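Local structure of glucuronoarabinoxylan endo-1,4-beta-xylanase (Clostridium papyrosolvens, 4FMV) at residues D56-G61 / Y114-Q119; N89-M94 / A118-A123; G370-Q375 / T382-N387. The protein hydrolyses internal beta-1,4 linkages of xylan as a family 30 glycoside hydrolase, this chain being its (beta/alpha)8-barrel catalytic part with an attached beta domain. One frame throughout, in Å; residues are numbered along the deposited sequence.

Contact 1 of 3, residues D56-G61 / Y114-Q119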
# COMPACT_ATOMS: atom_id res chain seq x y z
N ASP A 56 19.13 7.99 -21.49
CA ASP A 56 20.47 7.95 -20.89
C ASP A 56 20.87 9.26 -20.22
O ASP A 56 21.98 9.37 -19.68
CB ASP A 56 21.53 7.58 -21.94
CG ASP A 56 21.31 6.20 -22.52
OD1 ASP A 56 20.60 5.37 -21.91
OD2 ASP A 56 21.85 5.94 -23.62
N ALA A 57 19.97 10.25 -20.24
CA ALA A 57 20.30 11.60 -19.78
C ALA A 57 20.61 11.61 -18.29
O ALA A 57 21.24 12.55 -17.78
CB ALA A 57 19.18 12.58 -20.13
N TRP A 58 20.18 10.57 -17.57
CA TRP A 58 20.51 10.46 -16.16
C TRP A 58 22.02 10.38 -15.93
O TRP A 58 22.50 10.78 -14.87
CB TRP A 58 19.83 9.26 -15.52
CG TRP A 58 20.32 7.96 -16.01
CD1 TRP A 58 19.86 7.27 -17.11
CD2 TRP A 58 21.32 7.12 -15.41
NE1 TRP A 58 20.54 6.09 -17.24
CE2 TRP A 58 21.44 5.98 -16.22
CE3 TRP A 58 22.15 7.25 -14.29
CZ2 TRP A 58 22.34 4.94 -15.92
CZ3 TRP A 58 23.05 6.24 -14.01
CH2 TRP A 58 23.13 5.09 -14.82
N LYS A 59 22.75 9.85 -16.91
CA LYS A 59 24.20 9.72 -16.78
C LYS A 59 24.88 11.09 -16.79
O LYS A 59 25.96 11.24 -16.20
CB LYS A 59 24.77 8.86 -17.90
CG LYS A 59 24.16 7.45 -17.98
CD LYS A 59 25.00 6.58 -18.91
CE LYS A 59 24.40 5.19 -19.12
NZ LYS A 59 25.36 4.37 -19.93
N THR A 60 24.29 12.06 -17.47
CA THR A 60 24.84 13.42 -17.52
C THR A 60 24.20 14.37 -16.51
O THR A 60 24.54 15.55 -16.50
CB THR A 60 24.79 14.05 -18.93
OG1 THR A 60 23.43 14.22 -19.34
CG2 THR A 60 25.53 13.19 -19.93
N GLY A 61 23.28 13.88 -15.68
CA GLY A 61 22.72 14.66 -14.61
C GLY A 61 21.62 15.62 -15.03
O GLY A 61 21.36 16.62 -14.34
N TYR A 114 22.96 -5.14 -15.59
CA TYR A 114 22.43 -5.17 -14.23
C TYR A 114 23.14 -4.13 -13.36
O TYR A 114 22.53 -3.50 -12.49
CB TYR A 114 22.56 -6.57 -13.59
CG TYR A 114 21.47 -7.57 -13.94
CD1 TYR A 114 20.81 -7.53 -15.16
CD2 TYR A 114 21.13 -8.59 -13.03
CE1 TYR A 114 19.83 -8.48 -15.48
CE2 TYR A 114 20.15 -9.52 -13.33
CZ TYR A 114 19.51 -9.47 -14.55
OH TYR A 114 18.55 -10.42 -14.83
N THR A 115 24.45 -3.97 -13.59
CA THR A 115 25.26 -3.00 -12.84
C THR A 115 24.80 -1.57 -13.16
O THR A 115 24.53 -0.77 -12.26
CB THR A 115 26.75 -3.17 -13.15
OG1 THR A 115 27.18 -4.45 -12.65
CG2 THR A 115 27.58 -2.08 -12.50
N GLU A 116 24.68 -1.26 -14.45
CA GLU A 116 24.19 0.04 -14.87
C GLU A 116 22.80 0.32 -14.29
O GLU A 116 22.49 1.44 -13.87
CB GLU A 116 24.20 0.17 -16.40
CG GLU A 116 24.16 1.64 -16.87
CD GLU A 116 24.14 1.80 -18.38
OE1 GLU A 116 23.20 2.44 -18.90
OE2 GLU A 116 25.06 1.31 -19.05
N TYR A 117 21.96 -0.71 -14.25
CA TYR A 117 20.60 -0.54 -13.76
C TYR A 117 20.58 -0.17 -12.27
O TYR A 117 19.78 0.68 -11.85
CB TYR A 117 19.74 -1.78 -14.03
CG TYR A 117 18.28 -1.62 -13.65
CD1 TYR A 117 17.50 -0.59 -14.19
CD2 TYR A 117 17.66 -2.51 -12.78
CE1 TYR A 117 16.17 -0.46 -13.86
CE2 TYR A 117 16.32 -2.37 -12.44
CZ TYR A 117 15.59 -1.34 -12.98
OH TYR A 117 14.26 -1.21 -12.65
N ALA A 118 21.46 -0.78 -11.49
CA ALA A 118 21.60 -0.41 -10.08
C ALA A 118 22.09 1.03 -9.94
O ALA A 118 21.67 1.73 -9.04
CB ALA A 118 22.55 -1.37 -9.36
N GLN A 119 22.98 1.46 -10.83
CA GLN A 119 23.44 2.87 -10.83
C GLN A 119 22.31 3.83 -11.19
O GLN A 119 22.19 4.93 -10.65
CB GLN A 119 24.59 3.07 -11.82
CG GLN A 119 25.83 2.34 -11.40
CD GLN A 119 26.91 2.38 -12.44
OE1 GLN A 119 26.65 2.60 -13.63
NE2 GLN A 119 28.15 2.18 -12.01
O HOH W 1 21.00 4.24 -19.40
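With CG placed between its backbone N and carbonyl carbon (chi1 67°), W58 sends its indole towards helix 114-119, while E116, its CG anti to the backbone N (chi1 -161°) and its chain extended, reaches back towards D56-G61. In the (beta/alpha)8 barrel this joins the long loop after strand 45-49 to the start of helix 114-130. The six-membered ring of W58 supplies the apolar part: CZ2 lies 3.9 Å from E116 CG, which sits in the ring plane at its edge, and CH2 lies 3.9 Å from Q119 CB. The same ring packs obliquely against the carbonyl oxygens of E116 and Q119. Tryptophan suits the place because it is broad enough to touch E116 and Q119, about one turn apart, while still offering an N-H. K59 drapes its CG over one face of the indole, and its extended chain carries NZ to a salt bridge with E116 OE1 at 3.1 Å. E116 has a second cationic partner, K113, at OE2; the two lysines probably favour the ionised carboxylate, although D56 lies near. A single water accepts from W58 NE1 at 2.9 Å, in the indole plane, and donates to D56 OD1 at 2.8 Å and to E116 OE1 at 2.9 Å.

Contact 2 of 3, residues N89-M94 / A118-A123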
# COMPACT_ATOMS: atom_id res chain seq x y z
N ASN A 89 10.09 0.02 -16.59
CA ASN A 89 11.15 -0.36 -17.52
C ASN A 89 12.45 0.34 -17.14
O ASN A 89 12.42 1.43 -16.57
CB ASN A 89 10.83 0.03 -18.97
CG ASN A 89 9.55 -0.61 -19.51
OD1 ASN A 89 9.53 -1.79 -19.89
ND2 ASN A 89 8.50 0.18 -19.59
N PRO A 90 13.60 -0.27 -17.47
CA PRO A 90 14.77 0.60 -17.40
C PRO A 90 14.80 1.48 -18.66
O PRO A 90 13.95 1.29 -19.53
CB PRO A 90 15.93 -0.38 -17.40
CG PRO A 90 15.41 -1.60 -18.09
CD PRO A 90 13.92 -1.66 -17.83
N PRO A 91 15.80 2.38 -18.78
CA PRO A 91 16.01 3.08 -20.04
C PRO A 91 16.14 2.11 -21.21
O PRO A 91 16.66 1.00 -21.04
CB PRO A 91 17.35 3.79 -19.83
CG PRO A 91 17.40 4.03 -18.37
CD PRO A 91 16.81 2.77 -17.78
N ALA A 92 15.66 2.52 -22.37
CA ALA A 92 15.61 1.66 -23.55
C ALA A 92 16.97 1.03 -23.86
O ALA A 92 17.01 -0.12 -24.30
CB ALA A 92 15.12 2.46 -24.75
N SER A 93 18.06 1.75 -23.60
CA SER A 93 19.40 1.26 -23.96
C SER A 93 19.85 0.07 -23.12
O SER A 93 20.83 -0.59 -23.46
CB SER A 93 20.45 2.38 -23.89
OG SER A 93 20.64 2.86 -22.56
N MET A 94 19.17 -0.18 -22.00
CA MET A 94 19.50 -1.33 -21.16
C MET A 94 18.69 -2.60 -21.47
O MET A 94 19.00 -3.68 -20.94
CB MET A 94 19.26 -1.00 -19.69
CG MET A 94 19.97 0.25 -19.16
SD MET A 94 19.92 0.19 -17.35
CE MET A 94 20.43 1.87 -16.96
N ALA A 118 21.46 -0.78 -11.49
CA ALA A 118 21.60 -0.41 -10.08
C ALA A 118 22.09 1.03 -9.94
O ALA A 118 21.67 1.73 -9.04
CB ALA A 118 22.55 -1.37 -9.36
N GLN A 119 22.98 1.46 -10.83
CA GLN A 119 23.44 2.87 -10.83
C GLN A 119 22.31 3.83 -11.19
O GLN A 119 22.19 4.93 -10.65
CB GLN A 119 24.59 3.07 -11.82
CG GLN A 119 25.83 2.34 -11.40
CD GLN A 119 26.91 2.38 -12.44
OE1 GLN A 119 26.65 2.60 -13.63
NE2 GLN A 119 28.15 2.18 -12.01
N TYR A 120 21.49 3.40 -12.14
CA TYR A 120 20.29 4.14 -12.52
C TYR A 120 19.36 4.30 -11.33
O TYR A 120 18.93 5.42 -11.00
CB TYR A 120 19.61 3.38 -13.64
CG TYR A 120 18.24 3.87 -14.08
CD1 TYR A 120 18.10 5.03 -14.84
CD2 TYR A 120 17.10 3.13 -13.79
CE1 TYR A 120 16.85 5.45 -15.27
CE2 TYR A 120 15.84 3.55 -14.22
CZ TYR A 120 15.73 4.70 -14.96
OH TYR A 120 14.49 5.11 -15.41
N LEU A 121 19.03 3.19 -10.69
CA LEU A 121 18.20 3.26 -9.49
C LEU A 121 18.85 4.17 -8.44
O LEU A 121 18.17 4.98 -7.78
CB LEU A 121 17.97 1.85 -8.91
CG LEU A 121 17.08 0.97 -9.81
CD1 LEU A 121 16.79 -0.35 -9.12
CD2 LEU A 121 15.77 1.70 -10.14
N ASN A 122 20.16 4.05 -8.25
CA ASN A 122 20.85 4.92 -7.31
C ASN A 122 20.76 6.39 -7.71
O ASN A 122 20.75 7.27 -6.87
CB ASN A 122 22.32 4.51 -7.15
CG ASN A 122 22.52 3.51 -6.03
OD1 ASN A 122 21.72 3.44 -5.10
ND2 ASN A 122 23.60 2.74 -6.11
N ALA A 123 20.70 6.66 -9.01
CA ALA A 123 20.66 8.05 -9.44
C ALA A 123 19.30 8.70 -9.12
O ALA A 123 19.21 9.90 -8.84
CB ALA A 123 21.01 8.18 -10.95
O HOH W 2 12.50 3.57 -14.89
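P91 and Y120 meet through a CH-pi contact, the main apolar feature between the loop after strand 82-86 and helix 114-130 of the barrel. P91 CD stands 3.6 Å from the centroid of the Y120 ring, only 12° off its normal, and CG lies over the CE1-CD1 side of the same face, 3.5 Å from CE1. Proline suits this role: its compact ring is stiff, and its CD, bound to nitrogen, carries somewhat polarised C-H groups well matched to an aromatic face. The tyrosine is brought there by a first torsion that sets CG opposite the backbone N (chi1 172°), directing the ring off the helix towards the loop.

Plain van der Waals packing comes from M94. A one-turn 3-10 segment, closed by M94 N to P91 O, returns this residue to the helix, and its flexible, extended chain lets CE settle 3.7 Å from Y120 CB. W58 meets the Y120 ring edge-to-face, adding the loop of residues 56-61 to the same cluster.

The polar link runs through water. One molecule, lying in the ring plane, accepts from Y120 OH at 2.6 Å and donates to N89 O at 2.7 Å, while the N89 side chain turns to E52 and T151. Tyrosine thus spends its proton on the water, so a buried hydroxyl is satisfied and the ring is held both over its face and at its polar end.

Contact 3 of 3, residues G370-Q375 / T382-N387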
# COMPACT_ATOMS: atom_id res chain seq x y z
N GLY A 370 -15.86 -0.89 29.67
CA GLY A 370 -15.05 -1.42 28.59
C GLY A 370 -15.85 -1.84 27.36
O GLY A 370 -15.31 -2.48 26.47
N SER A 371 -17.13 -1.46 27.31
CA SER A 371 -18.02 -1.91 26.25
C SER A 371 -18.82 -0.79 25.57
O SER A 371 -19.25 0.16 26.23
CB SER A 371 -19.00 -2.94 26.79
OG SER A 371 -19.69 -3.58 25.73
N PHE A 372 -19.04 -0.90 24.26
CA PHE A 372 -19.99 -0.01 23.59
C PHE A 372 -20.67 -0.73 22.44
O PHE A 372 -20.08 -1.61 21.81
CB PHE A 372 -19.32 1.27 23.09
CG PHE A 372 -18.50 1.09 21.83
CD1 PHE A 372 -17.17 0.72 21.91
CD2 PHE A 372 -19.07 1.30 20.58
CE1 PHE A 372 -16.42 0.55 20.76
CE2 PHE A 372 -18.32 1.13 19.43
CZ PHE A 372 -16.99 0.76 19.52
N THR A 373 -21.91 -0.36 22.15
CA THR A 373 -22.65 -0.94 21.04
C THR A 373 -22.94 0.12 19.97
O THR A 373 -23.24 1.27 20.27
CB THR A 373 -23.96 -1.61 21.50
OG1 THR A 373 -23.67 -2.61 22.49
CG2 THR A 373 -24.69 -2.27 20.32
N ALA A 374 -22.83 -0.28 18.71
CA ALA A 374 -23.03 0.64 17.61
C ALA A 374 -23.92 0.02 16.54
O ALA A 374 -23.97 -1.20 16.41
CB ALA A 374 -21.68 1.06 17.02
N GLN A 375 -24.64 0.87 15.81
CA GLN A 375 -25.32 0.46 14.59
C GLN A 375 -24.34 0.54 13.43
O GLN A 375 -23.72 1.57 13.22
CB GLN A 375 -26.48 1.41 14.30
CG GLN A 375 -27.61 1.31 15.30
CD GLN A 375 -28.30 -0.03 15.24
OE1 GLN A 375 -28.25 -0.81 16.19
NE2 GLN A 375 -28.95 -0.31 14.09
N THR A 382 -17.21 1.65 8.81
CA THR A 382 -17.20 2.61 9.91
C THR A 382 -15.88 2.49 10.65
O THR A 382 -15.41 1.37 10.95
CB THR A 382 -18.32 2.34 10.91
OG1 THR A 382 -19.60 2.53 10.30
CG2 THR A 382 -18.20 3.28 12.11
N THR A 383 -15.29 3.63 10.97
CA THR A 383 -14.10 3.65 11.82
C THR A 383 -14.47 4.33 13.13
O THR A 383 -15.01 5.45 13.13
CB THR A 383 -12.94 4.37 11.14
OG1 THR A 383 -12.62 3.71 9.91
CG2 THR A 383 -11.72 4.39 12.05
N PHE A 384 -14.23 3.64 14.24
CA PHE A 384 -14.43 4.22 15.57
C PHE A 384 -13.07 4.57 16.16
O PHE A 384 -12.14 3.77 16.12
CB PHE A 384 -15.11 3.22 16.51
CG PHE A 384 -16.41 2.67 15.98
CD1 PHE A 384 -16.43 1.53 15.20
CD2 PHE A 384 -17.61 3.29 16.29
CE1 PHE A 384 -17.62 1.02 14.71
CE2 PHE A 384 -18.82 2.79 15.81
CZ PHE A 384 -18.82 1.64 15.02
N VAL A 385 -12.97 5.77 16.73
CA VAL A 385 -11.73 6.22 17.34
C VAL A 385 -11.99 6.71 18.76
O VAL A 385 -12.94 7.45 19.01
CB VAL A 385 -11.10 7.34 16.51
CG1 VAL A 385 -9.78 7.80 17.14
CG2 VAL A 385 -10.91 6.87 15.07
N GLY A 386 -11.14 6.30 19.70
CA GLY A 386 -11.28 6.74 21.08
C GLY A 386 -9.94 6.88 21.79
O GLY A 386 -8.92 6.38 21.31
N ASN A 387 -9.94 7.58 22.91
CA ASN A 387 -8.76 7.63 23.75
C ASN A 387 -8.59 6.37 24.59
O ASN A 387 -9.51 5.95 25.29
CB ASN A 387 -8.78 8.87 24.63
CG ASN A 387 -8.48 10.13 23.86
OD1 ASN A 387 -7.88 10.08 22.78
ND2 ASN A 387 -8.88 11.26 24.41
O HOH W 3 -21.69 3.48 12.03
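F384 reaches from strand 380-387 to F372 and A374 on strand 371-376. Its CB bond already points towards the other strand, and with CG anti to the carbonyl carbon (chi1 -55°) the ring enters the space between the two backbones. CG comes 4.1 Å from F372 CZ. One bond on, CD2 is 3.9 Å from F372 CE2, which lies above the ring towards its rim; T382 CG2 of F384's own strand covers the opposite face. CE2 then passes from one neighbour to the other, with A374 CB 3.6 Å away, and CZ at the tip lies 3.5 Å from that same methyl. The two phenyl planes are inclined at 57°, their centroids 5.3 Å apart, an oblique pairing.

All this belongs to the beta domain attached to the barrel in GH30 enzymes. The two strands share no hydrogen bond: 371-376 pairs with 334-341, and 380-387 with 321-328 and 347-353, so the rings meet in the domain's interior. F338 joins them, stacking on F372 and also meeting F384. Bulky phenylalanines suit the gap between backbones whose nearest CA atoms, those of A374 and F384, are 9.5 Å apart, whereas alanine at 374 leaves room for the phenyl tip. Towards the connecting turn the contact becomes polar: Q375 O accepts a hydrogen bond from a water 3.0 Å away, which also bonds T382 OG1.

In the fold
Contacts 1 and 2 are neighbours, their centres 5 Å apart, and both use helix 114-130, sharing A118 and Q119. W58 CH2 packs 3.6 Å from Y120 N, M94 CE lies 3.4 Å from E116 OE1, and the loops themselves meet through a probable hydrogen bond between D56 OD1 and S93 OG at 2.6 Å. The loops following strands 45-49 and 82-86 are therefore fastened to the same helix and to each other. In (beta/alpha)8 hydrolases such loops follow the strand ends that carry the active site. Contact 3 lies across the chain's centre in the beta domain, about 52 Å and 49 Å from contacts 1 and 2 between centres, and touches neither.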